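PDB 3H1Q: ethanolamine utilization protein EutJ from Carboxydothermus hydrogenoformans Z-2901, which probably binds ATP as a member of the actin-like ATPase superfamily, and is associated with ethanolamine utilization. Local coordinates for residues G32-T37 against L266-F271. Sequence-based numbering, arbitrary orientation.
With ATP (adenosine-5'-triphosphate), chain C.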
loop_
_atom_site.group_PDB
_atom_site.type_symbol
_atom_site.label_atom_id
_atom_site.label_comp_id
_atom_site.label_asym_id
_atom_site.label_seq_id
_atom_site.Cartn_x
_atom_site.Cartn_y
_atom_site.Cartn_z
ATOM N N GLY A 32 -2.612 3.253 -12.517
ATOM C CA GLY A 32 -2.575 2.082 -11.700
ATOM C C GLY A 32 -3.661 2.216 -10.683
ATOM O O GLY A 32 -3.874 3.289 -10.113
ATOM N N VAL A 33 -4.387 1.129 -10.480
ATOM C CA VAL A 33 -5.340 1.109 -9.413
ATOM C C VAL A 33 -4.883 0.066 -8.405
ATOM O O VAL A 33 -4.462 -1.037 -8.788
ATOM C CB VAL A 33 -6.738 0.819 -9.934
ATOM C CG1 VAL A 33 -7.766 0.790 -8.770
ATOM C CG2 VAL A 33 -7.122 1.866 -10.970
ATOM N N ASP A 34 -4.918 0.455 -7.130
ATOM C CA ASP A 34 -4.591 -0.427 -6.036
ATOM C C ASP A 34 -5.837 -0.718 -5.243
ATOM O O ASP A 34 -6.384 0.168 -4.554
ATOM C CB ASP A 34 -3.547 0.212 -5.131
ATOM C CG ASP A 34 -3.095 -0.726 -3.993
ATOM O OD1 ASP A 34 -2.065 -1.423 -4.200
ATOM O OD2 ASP A 34 -3.760 -0.783 -2.902
ATOM N N LEU A 35 -6.288 -1.966 -5.330
ATOM C CA LEU A 35 -7.438 -2.383 -4.535
ATOM C C LEU A 35 -6.981 -2.809 -3.127
ATOM O O LEU A 35 -5.852 -3.284 -2.947
ATOM C CB LEU A 35 -8.249 -3.451 -5.273
ATOM C CG LEU A 35 -8.824 -2.979 -6.624
ATOM C CD1 LEU A 35 -9.597 -4.071 -7.315
ATOM C CD2 LEU A 35 -9.708 -1.741 -6.457
ATOM N N GLY A 36 -7.800 -2.594 -2.107
ATOM C CA GLY A 36 -7.269 -2.789 -0.769
ATOM C C GLY A 36 -8.267 -2.884 0.358
ATOM O O GLY A 36 -9.469 -2.532 0.236
ATOM N N THR A 37 -7.739 -3.367 1.465
ATOM C CA THR A 37 -8.475 -3.579 2.678
ATOM C C THR A 37 -8.963 -2.300 3.322
ATOM O O THR A 37 -10.030 -2.277 3.943
ATOM C CB THR A 37 -7.532 -4.179 3.666
ATOM O OG1 THR A 37 -6.765 -5.176 2.983
ATOM C CG2 THR A 37 -8.284 -4.757 4.827
ATOM N N LEU A 266 2.116 3.301 -6.216
ATOM C CA LEU A 266 3.011 3.883 -7.192
ATOM C C LEU A 266 3.609 2.793 -8.030
ATOM O O LEU A 266 3.872 2.997 -9.214
ATOM C CB LEU A 266 4.131 4.677 -6.530
ATOM C CG LEU A 266 5.314 5.073 -7.440
ATOM C CD1 LEU A 266 4.952 6.137 -8.474
ATOM C CD2 LEU A 266 6.491 5.548 -6.598
ATOM N N GLY A 267 3.854 1.642 -7.418
ATOM C CA GLY A 267 4.458 0.513 -8.144
ATOM C C GLY A 267 3.548 -0.050 -9.236
ATOM O O GLY A 267 3.993 -0.304 -10.350
ATOM N N ILE A 268 2.269 -0.234 -8.911
ATOM C CA ILE A 268 1.293 -0.694 -9.881
ATOM C C ILE A 268 1.272 0.247 -11.082
ATOM O O ILE A 268 1.494 -0.180 -12.233
ATOM C CB ILE A 268 -0.098 -0.791 -9.271
ATOM C CG1 ILE A 268 -0.123 -1.848 -8.176
ATOM C CG2 ILE A 268 -1.074 -1.224 -10.310
ATOM C CD1 ILE A 268 -1.277 -1.716 -7.253
ATOM N N ALA A 269 1.043 1.533 -10.819
ATOM C CA ALA A 269 1.057 2.520 -11.897
ATOM C C ALA A 269 2.266 2.334 -12.815
ATOM O O ALA A 269 2.200 2.648 -13.993
ATOM C CB ALA A 269 1.004 3.922 -11.343
ATOM N N LEU A 270 3.358 1.786 -12.301
ATOM C CA LEU A 270 4.532 1.624 -13.138
ATOM C C LEU A 270 4.342 0.602 -14.245
ATOM O O LEU A 270 5.139 0.536 -15.204
ATOM C CB LEU A 270 5.754 1.295 -12.301
ATOM C CG LEU A 270 6.304 2.509 -11.560
ATOM C CD1 LEU A 270 7.746 2.237 -11.190
ATOM C CD2 LEU A 270 6.189 3.784 -12.431
ATOM N N PHE A 271 3.269 -0.180 -14.123
ATOM C CA PHE A 271 2.999 -1.237 -15.095
ATOM C C PHE A 271 2.151 -0.765 -16.262
ATOM O O PHE A 271 2.514 -1.016 -17.423
ATOM C CB PHE A 271 2.397 -2.472 -14.427
ATOM C CG PHE A 271 3.385 -3.232 -13.594
ATOM C CD1 PHE A 271 4.722 -3.332 -13.999
ATOM C CD2 PHE A 271 2.991 -3.853 -12.410
ATOM C CE1 PHE A 271 5.653 -4.027 -13.230
ATOM C CE2 PHE A 271 3.916 -4.558 -11.639
ATOM C CZ PHE A 271 5.246 -4.644 -12.053
HETATM P PG ATP C . -2.653 -2.547 0.595
HETATM O O1G ATP C . -2.643 -1.082 0.182
HETATM O O2G ATP C . -1.559 -2.915 1.559
HETATM O O3G ATP C . -2.646 -3.511 -0.584
HETATM P PB ATP C . -4.714 -1.529 2.188
HETATM O O1B ATP C . -5.861 -1.929 3.051
HETATM O O2B ATP C . -4.990 -0.438 1.190
HETATM O O3B ATP C . -3.989 -2.773 1.477
HETATM P PA ATP C . -2.588 0.222 3.269
HETATM O O1A ATP C . -3.126 1.325 2.405
HETATM O O2A ATP C . -1.203 -0.301 2.986
HETATM O O3A ATP C . -3.540 -1.090 3.213
HETATM O "O5'" ATP C . -2.766 0.615 4.813
HETATM C "C5'" ATP C . -3.995 0.929 5.444
HETATM C "C4'" ATP C . -3.640 0.995 6.914
HETATM O "O4'" ATP C . -2.628 1.989 7.105
HETATM C "C3'" ATP C . -4.818 1.432 7.751
HETATM O "O3'" ATP C . -4.954 0.604 8.911
HETATM C "C2'" ATP C . -4.458 2.807 8.245
HETATM O "O2'" ATP C . -4.971 3.042 9.551
HETATM C "C1'" ATP C . -2.940 2.826 8.216
HETATM N N9 ATP C . -2.568 4.282 8.208
HETATM C C8 ATP C . -2.824 5.208 7.258
HETATM N N7 ATP C . -2.414 6.450 7.638
HETATM C C5 ATP C . -1.889 6.349 8.871
HETATM C C6 ATP C . -1.261 7.262 9.867
HETATM N N6 ATP C . -1.097 8.581 9.620
HETATM N N1 ATP C . -0.844 6.730 11.046
HETATM C C2 ATP C . -0.976 5.426 11.348
HETATM N N3 ATP C . -1.523 4.539 10.490
HETATM C C4 ATP C . -1.998 4.924 9.254
#
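The carboxylate of Asp34 sits between Ile268 and the nucleotide, with OD1 3.2 Å from Ile268 CD1 and OD2 3.3 Å from O1G of ATP. The other flat group, the Phe271 ring, leads away from 32-37. The carbonyl O of Gly267 lies 4.2 Å above one of its faces, displaced toward the rim, and the ring packs on Thr124 and Val126 of the outermost strand 121-126. With CG anti to the backbone N (chi1 -176°), the Asp34 carboxylate is carried between the methyl and the phosphate; the side chains of Asp34 and Ile268 cross at about a right angle. Ile268 lies along one side of the strand, CG2 near CA of Gly32 at 3.9 Å and CD1 3.6 Å from O of Val33. CA of Gly32 lies 3.7 Å from CA of Ala269, and a CB on the glycine would point into the helix backbone at Ile268 and Ala269. An alanine in place of Asp34 would probably open a gap beside CD1 of Ile268 and remove the carboxylate that faces the gamma-phosphate. Past the strand end, the backbone N of Thr37 comes within 2.8 Å of O1B of ATP. Helix 263-269 thus backs the strand that leads into the Asp-Leu-Gly-Thr segment, consistent with the phosphate-1 motif of the actin-like ATPase fold, where a beta-hairpin turn meets the nucleotide phosphates.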